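Local coordinates for protein endo-1,3-beta-glucanase, family GH16 (Zobellia galactanivorans, PDB 4BPZ) that probably hydrolyses internal beta-1,3-glucosidic bonds of glucans such as laminarin, this construct being its glycoside hydrolase family 16 domain with bound glycan and calcium, at residues A[112-117]-A[245-250]; A[147-150]-A[156-159]; A[28-33]-A[222-227]. The protein carries 1 engineered substitution. All coordinates share one frame; numbering follows the deposited sequence. Where two conformers were deposited one is given.

Interaction 1. Residues A[112-117]-A[245-250]. With CA (calcium ion), chain E; GLC (alpha-D-glucopyranose), chain C.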
loop_
_atom_site.group_PDB
_atom_site.type_symbol
_atom_site.label_atom_id
_atom_site.label_comp_id
_atom_site.label_asym_id
_atom_site.label_seq_id
_atom_site.Cartn_x
_atom_site.Cartn_y
_atom_site.Cartn_z
ATOM N N PRO A 112 3.620 7.137 2.752
ATOM C CA PRO A 112 2.509 6.178 2.924
ATOM C C PRO A 112 2.092 5.620 1.574
ATOM O O PRO A 112 2.247 6.266 0.533
ATOM C CB PRO A 112 1.354 7.075 3.471
ATOM C CG PRO A 112 1.612 8.417 2.756
ATOM C CD PRO A 112 3.137 8.572 2.788
ATOM N N ALA A 113 1.498 4.417 1.606
ATOM C CA ALA A 113 0.992 3.830 0.392
ATOM C C ALA A 113 -0.160 2.870 0.677
ATOM O O ALA A 113 -0.191 2.183 1.706
ATOM C CB ALA A 113 2.081 3.085 -0.355
ATOM N N ILE A 114 -1.075 2.841 -0.291
ATOM C CA ILE A 114 -2.183 1.870 -0.413
ATOM C C ILE A 114 -1.937 1.269 -1.804
ATOM O O ILE A 114 -2.019 2.026 -2.792
ATOM C CB ILE A 114 -3.526 2.527 -0.364
ATOM C CG1 ILE A 114 -3.719 3.349 0.939
ATOM C CG2 ILE A 114 -4.644 1.469 -0.507
ATOM C CD1 ILE A 114 -4.928 4.272 0.923
ATOM N N TRP A 115 -1.674 -0.021 -1.926
ATOM C CA TRP A 115 -1.265 -0.502 -3.253
ATOM C C TRP A 115 -1.479 -1.997 -3.303
ATOM O O TRP A 115 -1.924 -2.604 -2.340
ATOM C CB TRP A 115 0.184 -0.084 -3.534
ATOM C CG TRP A 115 1.212 -0.565 -2.546
ATOM C CD1 TRP A 115 1.361 -0.242 -1.229
ATOM C CD2 TRP A 115 2.361 -1.374 -2.858
ATOM N NE1 TRP A 115 2.498 -0.778 -0.700
ATOM C CE2 TRP A 115 3.120 -1.471 -1.688
ATOM C CE3 TRP A 115 2.833 -2.006 -4.035
ATOM C CZ2 TRP A 115 4.387 -2.123 -1.636
ATOM C CZ3 TRP A 115 4.045 -2.654 -4.005
ATOM C CH2 TRP A 115 4.836 -2.730 -2.832
ATOM N N THR A 116 -1.229 -2.566 -4.457
ATOM C CA THR A 116 -1.424 -4.016 -4.680
ATOM C C THR A 116 -0.169 -4.610 -5.303
ATOM O O THR A 116 0.587 -3.948 -5.988
ATOM C CB THR A 116 -2.625 -4.316 -5.602
ATOM O OG1 THR A 116 -2.261 -4.100 -6.975
ATOM C CG2 THR A 116 -3.893 -3.551 -5.238
ATOM N N LEU A 117 -0.054 -5.910 -5.071
ATOM C CA LEU A 117 0.890 -6.749 -5.799
ATOM C C LEU A 117 0.108 -7.943 -6.338
ATOM O O LEU A 117 -0.773 -8.494 -5.649
ATOM C CB LEU A 117 2.023 -7.257 -4.915
ATOM C CG LEU A 117 3.160 -6.289 -4.601
ATOM C CD1 LEU A 117 4.038 -6.740 -3.488
ATOM C CD2 LEU A 117 3.915 -6.007 -5.898
ATOM N N ASP A 245 4.783 9.509 13.299
ATOM C CA ASP A 245 3.608 9.996 12.577
ATOM C C ASP A 245 2.706 8.834 12.254
ATOM O O ASP A 245 3.178 7.664 12.209
ATOM C CB ASP A 245 3.968 10.734 11.287
ATOM C CG ASP A 245 2.974 11.782 10.899
ATOM O OD1 ASP A 245 1.997 12.033 11.641
ATOM O OD2 ASP A 245 3.166 12.373 9.814
ATOM N N ILE A 246 1.446 9.115 11.991
ATOM C CA ILE A 246 0.400 8.136 11.780
ATOM C C ILE A 246 -0.265 8.249 10.427
ATOM O O ILE A 246 -0.536 9.311 9.935
ATOM C CB ILE A 246 -0.654 8.226 12.931
ATOM C CG1 ILE A 246 -0.104 7.569 14.207
ATOM C CG2 ILE A 246 -2.011 7.628 12.559
ATOM C CD1 ILE A 246 -0.913 7.880 15.494
ATOM N N PHE A 247 -0.600 7.074 9.882
ATOM C CA PHE A 247 -1.500 6.865 8.722
ATOM C C PHE A 247 -2.752 6.205 9.284
ATOM O O PHE A 247 -2.634 5.116 9.858
ATOM C CB PHE A 247 -0.740 5.930 7.793
ATOM C CG PHE A 247 -1.373 5.556 6.472
ATOM C CD1 PHE A 247 -2.498 6.167 5.952
ATOM C CD2 PHE A 247 -0.780 4.526 5.736
ATOM C CE1 PHE A 247 -3.024 5.748 4.734
ATOM C CE2 PHE A 247 -1.293 4.125 4.536
ATOM C CZ PHE A 247 -2.386 4.757 4.031
ATOM N N GLU A 248 -3.868 6.886 9.260
ATOM C CA GLU A 248 -5.070 6.453 9.933
ATOM C C GLU A 248 -6.101 6.029 8.899
ATOM O O GLU A 248 -6.485 6.798 8.020
ATOM C CB GLU A 248 -5.628 7.595 10.776
ATOM C CG GLU A 248 -6.789 7.128 11.592
ATOM C CD GLU A 248 -7.399 8.170 12.503
ATOM O OE1 GLU A 248 -7.162 9.363 12.281
ATOM O OE2 GLU A 248 -8.138 7.793 13.421
ATOM N N ILE A 249 -6.560 4.786 9.027
ATOM C CA ILE A 249 -7.470 4.183 8.037
ATOM C C ILE A 249 -8.780 3.826 8.722
ATOM O O ILE A 249 -8.847 3.013 9.649
ATOM C CB ILE A 249 -6.765 2.927 7.409
ATOM C CG1 ILE A 249 -5.571 3.417 6.620
ATOM C CG2 ILE A 249 -7.770 2.192 6.554
ATOM C CD1 ILE A 249 -4.671 2.345 6.277
ATOM N N ASP A 250 -9.856 4.455 8.291
ATOM C CA ASP A 250 -11.201 4.195 8.847
ATOM C C ASP A 250 -11.736 2.844 8.408
ATOM O O ASP A 250 -12.330 2.097 9.188
ATOM C CB ASP A 250 -12.107 5.360 8.416
ATOM C CG ASP A 250 -13.486 5.265 9.022
ATOM O OD1 ASP A 250 -13.673 4.646 10.093
ATOM O OD2 ASP A 250 -14.405 5.848 8.390
HETATM CA CA CA E . -13.902 2.462 10.990
HETATM C C1 GLC C . 5.127 1.381 -5.815
HETATM C C2 GLC C . 6.637 0.996 -5.967
HETATM C C3 GLC C . 6.993 0.112 -4.763
HETATM C C4 GLC C . 6.682 0.793 -3.503
HETATM C C5 GLC C . 5.179 0.931 -3.506
HETATM C C6 GLC C . 4.621 1.604 -2.272
HETATM O O1 GLC C . 4.249 0.337 -6.178
HETATM O O2 GLC C . 6.770 0.340 -7.202
HETATM O O3 GLC C . 8.446 -0.214 -4.825
HETATM O O4 GLC C . 7.145 0.008 -2.387
HETATM O O5 GLC C . 4.817 1.777 -4.621
HETATM O O6 GLC C . 5.135 2.920 -2.103
HETATM O O HOH W 1 -15.787 2.197 9.539
#
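Phe-247 meets three successive residues of 112-117. With CG anti to the backbone N (chi1 -178°), its ring reaches straight across to the other strand. Pro-112 CB stands over one face, 4.2 Å from the Phe-247 ring centroid, close enough to the ring normal to count as a CH-pi contact. At the rim, in the ring plane, Ile-114 CG1 comes within 3.6 Å of Phe-247 CZ. Also in plane, the carbonyl Ala-113 O lies 3.6 Å from Phe-247 CE2, so a partly negative oxygen faces the weakly positive ring edge. Ile-249 follows, its CD1 about 4.0 Å above the plane of the Phe-247 ring, on the face opposite Pro-112. At Asp-250 the chain turns a corner, and this residue binds the calcium ion through Asp-250 O and Asp-250 OD1, each 2.4 Å from it. Glu-18 O, Glu-20 OE2, Gly-62 O and a water complete six ligating atoms, while Asp-250 OD2 makes a salt bridge to Arg-101.

The strand axes approach to 9.2 Å at an angle of 28° with no hydrogen bond between them, the geometry of two sheets packed face to face in the GH16 beta sandwich. On its cleft side, strand 112-117 contributes Ala-113 and Trp-115 to the glycan pocket. Glucose C5 sits about 3.4 Å above the centre of the Trp-115 ring, consistent with a carbohydrate CH-pi contact, and Ala-113 CB touches glucose C6 at 3.5 Å. Asn-227 OD1 accepts from Trp-115 NE1 and so limits rotation of that indole. Chemically, the join between the strands rests mainly on apolar and CH-pi packing, with one carbonyl oxygen at the ring edge; ring and methyl packing also serves the sugar, whereas directional bonding in 245-250 is concentrated on the calcium ligands of Asp-250.

Interaction 2. Residues A[147-150]-A[156-159]. With GLC (alpha-D-glucopyranose), chain C.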
loop_
_atom_site.group_PDB
_atom_site.type_symbol
_atom_site.label_atom_id
_atom_site.label_comp_id
_atom_site.label_asym_id
_atom_site.label_seq_id
_atom_site.Cartn_x
_atom_site.Cartn_y
_atom_site.Cartn_z
ATOM N N GLU A 147 -0.084 6.894 -3.209
ATOM C CA GLU A 147 1.153 7.181 -2.541
ATOM C C GLU A 147 1.234 8.678 -2.302
ATOM O O GLU A 147 0.664 9.470 -3.062
ATOM C CB GLU A 147 2.357 6.777 -3.359
ATOM C CG GLU A 147 2.438 5.312 -3.735
ATOM C CD GLU A 147 3.668 5.010 -4.592
ATOM O OE1 GLU A 147 4.801 4.914 -4.099
ATOM O OE2 GLU A 147 3.536 4.951 -5.888
ATOM N N GLN A 148 1.948 9.080 -1.242
ATOM C CA GLN A 148 2.420 10.458 -1.168
ATOM C C GLN A 148 3.880 10.443 -0.954
ATOM O O GLN A 148 4.394 9.588 -0.201
ATOM C CB GLN A 148 1.738 11.259 -0.046
ATOM C CG GLN A 148 0.359 11.768 -0.285
ATOM C CD GLN A 148 0.070 12.948 0.590
ATOM O OE1 GLN A 148 0.190 12.902 1.850
ATOM N NE2 GLN A 148 -0.425 13.974 -0.018
ATOM N N ASN A 149 4.607 11.341 -1.615
ATOM C CA ASN A 149 5.993 11.512 -1.307
ATOM C C ASN A 149 6.193 12.335 -0.037
ATOM O O ASN A 149 5.267 12.821 0.552
ATOM C CB ASN A 149 6.787 12.040 -2.531
ATOM C CG ASN A 149 6.322 13.394 -2.999
ATOM O OD1 ASN A 149 6.211 13.616 -4.257
ATOM N ND2 ASN A 149 6.023 14.274 -2.110
ATOM N N GLY A 150 7.441 12.470 0.392
ATOM C CA GLY A 150 7.753 13.092 1.677
ATOM C C GLY A 150 7.784 14.591 1.624
ATOM O O GLY A 150 7.643 15.228 2.685
ATOM N N THR A 156 -1.303 13.792 -4.444
ATOM C CA THR A 156 -1.273 12.334 -4.324
ATOM C C THR A 156 -0.874 11.738 -5.669
ATOM O O THR A 156 -1.087 12.340 -6.732
ATOM C CB THR A 156 -2.637 11.740 -3.847
ATOM O OG1 THR A 156 -3.618 11.844 -4.848
ATOM C CG2 THR A 156 -3.122 12.376 -2.566
ATOM N N ILE A 157 -0.423 10.505 -5.566
ATOM C CA ILE A 157 0.053 9.759 -6.700
ATOM C C ILE A 157 -0.733 8.507 -6.915
ATOM O O ILE A 157 -1.152 7.827 -5.918
ATOM C CB ILE A 157 1.480 9.291 -6.338
ATOM C CG1 ILE A 157 2.454 10.508 -6.232
ATOM C CG2 ILE A 157 1.988 8.205 -7.288
ATOM C CD1 ILE A 157 3.715 10.170 -5.419
ATOM N N ALA A 158 -0.993 8.141 -8.158
ATOM C CA ALA A 158 -1.580 6.799 -8.547
ATOM C C ALA A 158 -0.606 6.362 -9.607
ATOM O O ALA A 158 -0.269 7.044 -10.485
ATOM C CB ALA A 158 -2.970 6.969 -9.213
ATOM N N HIS A 159 -0.154 5.138 -9.575
ATOM C CA HIS A 159 0.855 4.642 -10.511
ATOM C C HIS A 159 0.995 3.140 -10.689
ATOM O O HIS A 159 1.049 2.428 -9.730
ATOM C CB HIS A 159 2.136 4.902 -9.894
ATOM C CG HIS A 159 3.047 5.513 -10.796
ATOM N ND1 HIS A 159 4.006 4.893 -11.512
ATOM C CD2 HIS A 159 3.135 6.855 -11.097
ATOM C CE1 HIS A 159 4.680 5.861 -12.222
ATOM N NE2 HIS A 159 4.181 7.018 -11.941
HETATM C C1 GLC C . 5.127 1.381 -5.815
HETATM C C2 GLC C . 6.637 0.996 -5.967
HETATM C C3 GLC C . 6.993 0.112 -4.763
HETATM C C4 GLC C . 6.682 0.793 -3.503
HETATM C C5 GLC C . 5.179 0.931 -3.506
HETATM C C6 GLC C . 4.621 1.604 -2.272
HETATM O O1 GLC C . 4.249 0.337 -6.178
HETATM O O2 GLC C . 6.770 0.340 -7.202
HETATM O O3 GLC C . 8.446 -0.214 -4.825
HETATM O O4 GLC C . 7.145 0.008 -2.387
HETATM O O5 GLC C . 4.817 1.777 -4.621
HETATM O O6 GLC C . 5.135 2.920 -2.103
#
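The carboxylate of Glu-147 is the flat group between sugar and strand: glucose O5 lies over one face, 3.4 Å from Glu-147 CD, and the methyl Ile-157 CG2 comes from the opposite side, 3.9 Å from Glu-147 OE2. His-159 CB lies at the edge, near the carboxylate plane, beyond Glu-147 OE2. Glucose O6 donates a hydrogen bond of 2.8 Å to Glu-147 OE1, approaching from the sugar-covered side, and Trp-111 NE1 also bonds OE1, so two partners fix that oxygen. The Glu-147 chain is extended beyond CG, and its last torsion (chi3 77°) turns a carboxylate face to the sugar ring.

The second flat group, the Gln-148 amide, puts NE2 4.0 Å from Thr-156 CG2 while bonding to Ser-155 O. Between these groups the backbones form a single antiparallel bridge, the hydrogen-bonded pair Glu-147 and Ile-157. Glu-147 N reaches Ile-157 O at 3.1 Å, and Ile-157 N reaches Glu-147 O at 2.9 Å. Ile-157 CD1 extends under the departing loop, 4.1 Å from Asn-149 N, and Leu-234 of helix 232-235 packs on the same isoleucine. Glu-147 ends the E-x-D-x-x-E motif of GH16, whose earlier positions here are the engineered Ser-142 and Asp-144, and the arrangement is that of the glycan-binding cleft of this family.

Interaction 3. Residues A[28-33]-A[222-227]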
loop_
_atom_site.group_PDB
_atom_site.type_symbol
_atom_site.label_atom_id
_atom_site.label_comp_id
_atom_site.label_asym_id
_atom_site.label_seq_id
_atom_site.Cartn_x
_atom_site.Cartn_y
_atom_site.Cartn_z
ATOM N N GLU A 28 -7.124 -12.752 10.990
ATOM C CA GLU A 28 -7.781 -13.425 9.875
ATOM C C GLU A 28 -7.801 -12.622 8.602
ATOM O O GLU A 28 -8.007 -13.186 7.517
ATOM C CB GLU A 28 -9.245 -13.770 10.232
ATOM C CG GLU A 28 -9.444 -14.853 11.304
ATOM C CD GLU A 28 -10.939 -15.149 11.693
ATOM O OE1 GLU A 28 -11.916 -14.633 11.060
ATOM O OE2 GLU A 28 -11.158 -15.934 12.667
ATOM N N LYS A 29 -7.525 -11.331 8.708
ATOM C CA LYS A 29 -7.619 -10.387 7.570
ATOM C C LYS A 29 -6.225 -9.885 7.133
ATOM O O LYS A 29 -6.098 -9.528 5.988
ATOM C CB LYS A 29 -8.495 -9.171 7.944
ATOM C CG LYS A 29 -9.963 -9.506 8.230
ATOM C CD LYS A 29 -10.865 -8.264 8.404
ATOM C CE LYS A 29 -12.237 -8.653 8.808
ATOM N NZ LYS A 29 -12.975 -9.355 7.730
ATOM N N TRP A 30 -5.301 -9.750 8.095
ATOM C CA TRP A 30 -4.077 -8.998 7.809
ATOM C C TRP A 30 -2.880 -9.803 8.173
ATOM O O TRP A 30 -2.810 -10.385 9.289
ATOM C CB TRP A 30 -4.123 -7.676 8.640
ATOM C CG TRP A 30 -5.262 -6.805 8.283
ATOM C CD1 TRP A 30 -6.352 -6.602 9.052
ATOM C CD2 TRP A 30 -5.484 -6.119 7.033
ATOM N NE1 TRP A 30 -7.271 -5.829 8.431
ATOM C CE2 TRP A 30 -6.755 -5.529 7.160
ATOM C CE3 TRP A 30 -4.761 -5.979 5.835
ATOM C CZ2 TRP A 30 -7.337 -4.776 6.137
ATOM C CZ3 TRP A 30 -5.373 -5.233 4.806
ATOM C CH2 TRP A 30 -6.588 -4.646 4.943
ATOM N N HIS A 31 -1.885 -9.810 7.295
ATOM C CA HIS A 31 -0.571 -10.451 7.492
ATOM C C HIS A 31 0.496 -9.347 7.618
ATOM O O HIS A 31 0.496 -8.402 6.844
ATOM C CB HIS A 31 -0.291 -11.272 6.217
ATOM C CG HIS A 31 1.087 -11.872 6.176
ATOM N ND1 HIS A 31 1.459 -12.928 6.928
ATOM C CD2 HIS A 31 2.194 -11.486 5.454
ATOM C CE1 HIS A 31 2.738 -13.216 6.684
ATOM N NE2 HIS A 31 3.191 -12.370 5.754
ATOM N N TYR A 32 1.382 -9.500 8.551
ATOM C CA TYR A 32 2.517 -8.567 8.692
ATOM C C TYR A 32 3.712 -9.034 7.925
ATOM O O TYR A 32 4.096 -10.213 8.005
ATOM C CB TYR A 32 2.920 -8.452 10.113
ATOM C CG TYR A 32 1.979 -7.680 10.990
ATOM C CD1 TYR A 32 0.923 -8.261 11.620
ATOM C CD2 TYR A 32 2.170 -6.279 11.093
ATOM C CE1 TYR A 32 0.092 -7.444 12.507
ATOM C CE2 TYR A 32 1.376 -5.502 11.849
ATOM C CZ TYR A 32 0.457 -6.062 12.633
ATOM O OH TYR A 32 -0.363 -5.282 13.468
ATOM N N GLN A 33 4.383 -8.095 7.259
ATOM C CA GLN A 33 5.739 -8.352 6.767
ATOM C C GLN A 33 6.692 -7.749 7.716
ATOM O O GLN A 33 6.636 -6.559 8.088
ATOM C CB GLN A 33 5.886 -7.737 5.381
ATOM C CG GLN A 33 5.091 -8.494 4.348
ATOM C CD GLN A 33 5.373 -7.959 2.935
ATOM O OE1 GLN A 33 4.758 -7.002 2.437
ATOM N NE2 GLN A 33 6.370 -8.588 2.243
ATOM N N HIS A 222 -4.657 -10.244 -7.109
ATOM C CA HIS A 222 -3.745 -9.314 -6.371
ATOM C C HIS A 222 -4.167 -9.280 -4.936
ATOM O O HIS A 222 -5.266 -9.645 -4.565
ATOM C CB HIS A 222 -3.851 -7.878 -6.968
ATOM C CG HIS A 222 -3.102 -7.645 -8.227
ATOM N ND1 HIS A 222 -3.094 -8.357 -9.369
ATOM C CD2 HIS A 222 -2.302 -6.559 -8.413
ATOM C CE1 HIS A 222 -2.205 -7.756 -10.229
ATOM N NE2 HIS A 222 -1.733 -6.658 -9.627
ATOM N N TYR A 223 -3.227 -8.888 -4.067
ATOM C CA TYR A 223 -3.500 -8.579 -2.680
ATOM C C TYR A 223 -3.172 -7.147 -2.368
ATOM O O TYR A 223 -2.402 -6.491 -3.092
ATOM C CB TYR A 223 -2.805 -9.554 -1.708
ATOM C CG TYR A 223 -1.324 -9.593 -1.820
ATOM C CD1 TYR A 223 -0.493 -8.704 -1.088
ATOM C CD2 TYR A 223 -0.680 -10.498 -2.689
ATOM C CE1 TYR A 223 0.873 -8.755 -1.194
ATOM C CE2 TYR A 223 0.690 -10.553 -2.798
ATOM C CZ TYR A 223 1.464 -9.699 -2.021
ATOM O OH TYR A 223 2.837 -9.805 -2.119
ATOM N N LEU A 224 -3.753 -6.628 -1.302
ATOM C CA LEU A 224 -3.602 -5.233 -0.890
ATOM C C LEU A 224 -2.454 -5.096 0.116
ATOM O O LEU A 224 -2.234 -5.975 0.976
ATOM C CB LEU A 224 -4.888 -4.758 -0.199
ATOM C CG LEU A 224 -5.025 -3.266 0.098
ATOM C CD1 LEU A 224 -5.217 -2.496 -1.226
ATOM C CD2 LEU A 224 -6.258 -3.045 0.997
ATOM N N LEU A 225 -1.713 -3.979 0.025
ATOM C CA LEU A 225 -0.711 -3.594 0.951
ATOM C C LEU A 225 -1.004 -2.226 1.541
ATOM O O LEU A 225 -1.467 -1.332 0.810
ATOM C CB LEU A 225 0.691 -3.566 0.310
ATOM C CG LEU A 225 1.226 -4.905 -0.277
ATOM C CD1 LEU A 225 0.859 -5.071 -1.734
ATOM C CD2 LEU A 225 2.708 -5.042 -0.076
ATOM N N LEU A 226 -0.655 -2.039 2.819
ATOM C CA LEU A 226 -0.790 -0.751 3.518
ATOM C C LEU A 226 0.487 -0.545 4.295
ATOM O O LEU A 226 0.890 -1.443 5.051
ATOM C CB LEU A 226 -1.935 -0.829 4.556
ATOM C CG LEU A 226 -3.286 -1.120 3.947
ATOM C CD1 LEU A 226 -4.259 -1.444 5.128
ATOM C CD2 LEU A 226 -3.813 -0.018 3.077
ATOM N N ASN A 227 1.130 0.610 4.163
ATOM C CA ASN A 227 2.417 0.787 4.844
ATOM C C ASN A 227 2.752 2.276 4.980
ATOM O O ASN A 227 2.190 3.102 4.250
ATOM C CB ASN A 227 3.559 0.053 4.132
ATOM C CG ASN A 227 3.863 0.623 2.779
ATOM O OD1 ASN A 227 3.098 0.388 1.840
ATOM N ND2 ASN A 227 4.877 1.462 2.670
HETATM O O HOH W 2 4.040 -8.632 -0.102
#
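Trp-30 makes the broader, well-packed part of this contact, its six-membered ring meeting two leucines of strand 222-227. Leu-226 CD1 approaches obliquely, equally near two ring atoms, at 4.0 Å from both Trp-30 CZ3 and Trp-30 CH2. Leu-224 CD2 stands at the edge, near the ring plane, 4.3 Å from Trp-30 CH2. Placing CG anti to the carbonyl carbon (chi1 -62°) brings this far end of the Trp-30 indole to the leucines, and a hydrogen bond from NE1 to Asp-17 OD2 restrains the ring's rotation. Val-252 packs on both Trp-30 and Leu-224, and Ile-249 on Leu-226, so this side faces the interior of the beta sandwich.

The two strands are not direct partners. Their closest CA atoms, in Trp-30 and Leu-225, are 9.4 Å apart, about two strand spacings, and strand 82-93 runs between them, antiparallel to both. Contact therefore passes over an intervening strand of the GH16 jelly-roll sheet, with no hydrogen bond directly between the segments.

On the other face the fit is sparser and polar. Gln-33 OE1 lies 3.8 Å from Leu-225 CD2, the one direct touch there. A water links the rest: it donates a weak bond of 3.1 Å to Gln-33 OE1 and is hydrogen-bonded to Tyr-223 OH at 2.6 Å. Arg-86 NE and Glu-123 OE2, both from glycan-pocket residues, hold the two ends of the Gln-33 amide.

Overall arrangement
From the N terminus, residues 28-33 come first and meet 222-227, so interaction 3 closes a loop with 188 residues between its segments. Strand 112-117 follows within that loop, but its partner 245-250 lies beyond 222-227; interactions 1 and 3 therefore cross. Interaction 2 is local, joining 147-150 to 156-159 inside both larger loops. The crossing is bonded as well as topological: strands 110-118 and 222-230 are neighbours, with a backbone hydrogen bond between Trp-115 and Leu-225. Pro-112 and Ala-113 also pack against Glu-147 and Gln-148, while interactions 2 and 3 do not touch. Interaction 1 joins the cleft sheet to the opposite sheet; interaction 3 reaches across strand 82-93 within the cleft-side sheet, and interaction 2 ties the loop after strand 146-147 to strand 155-163.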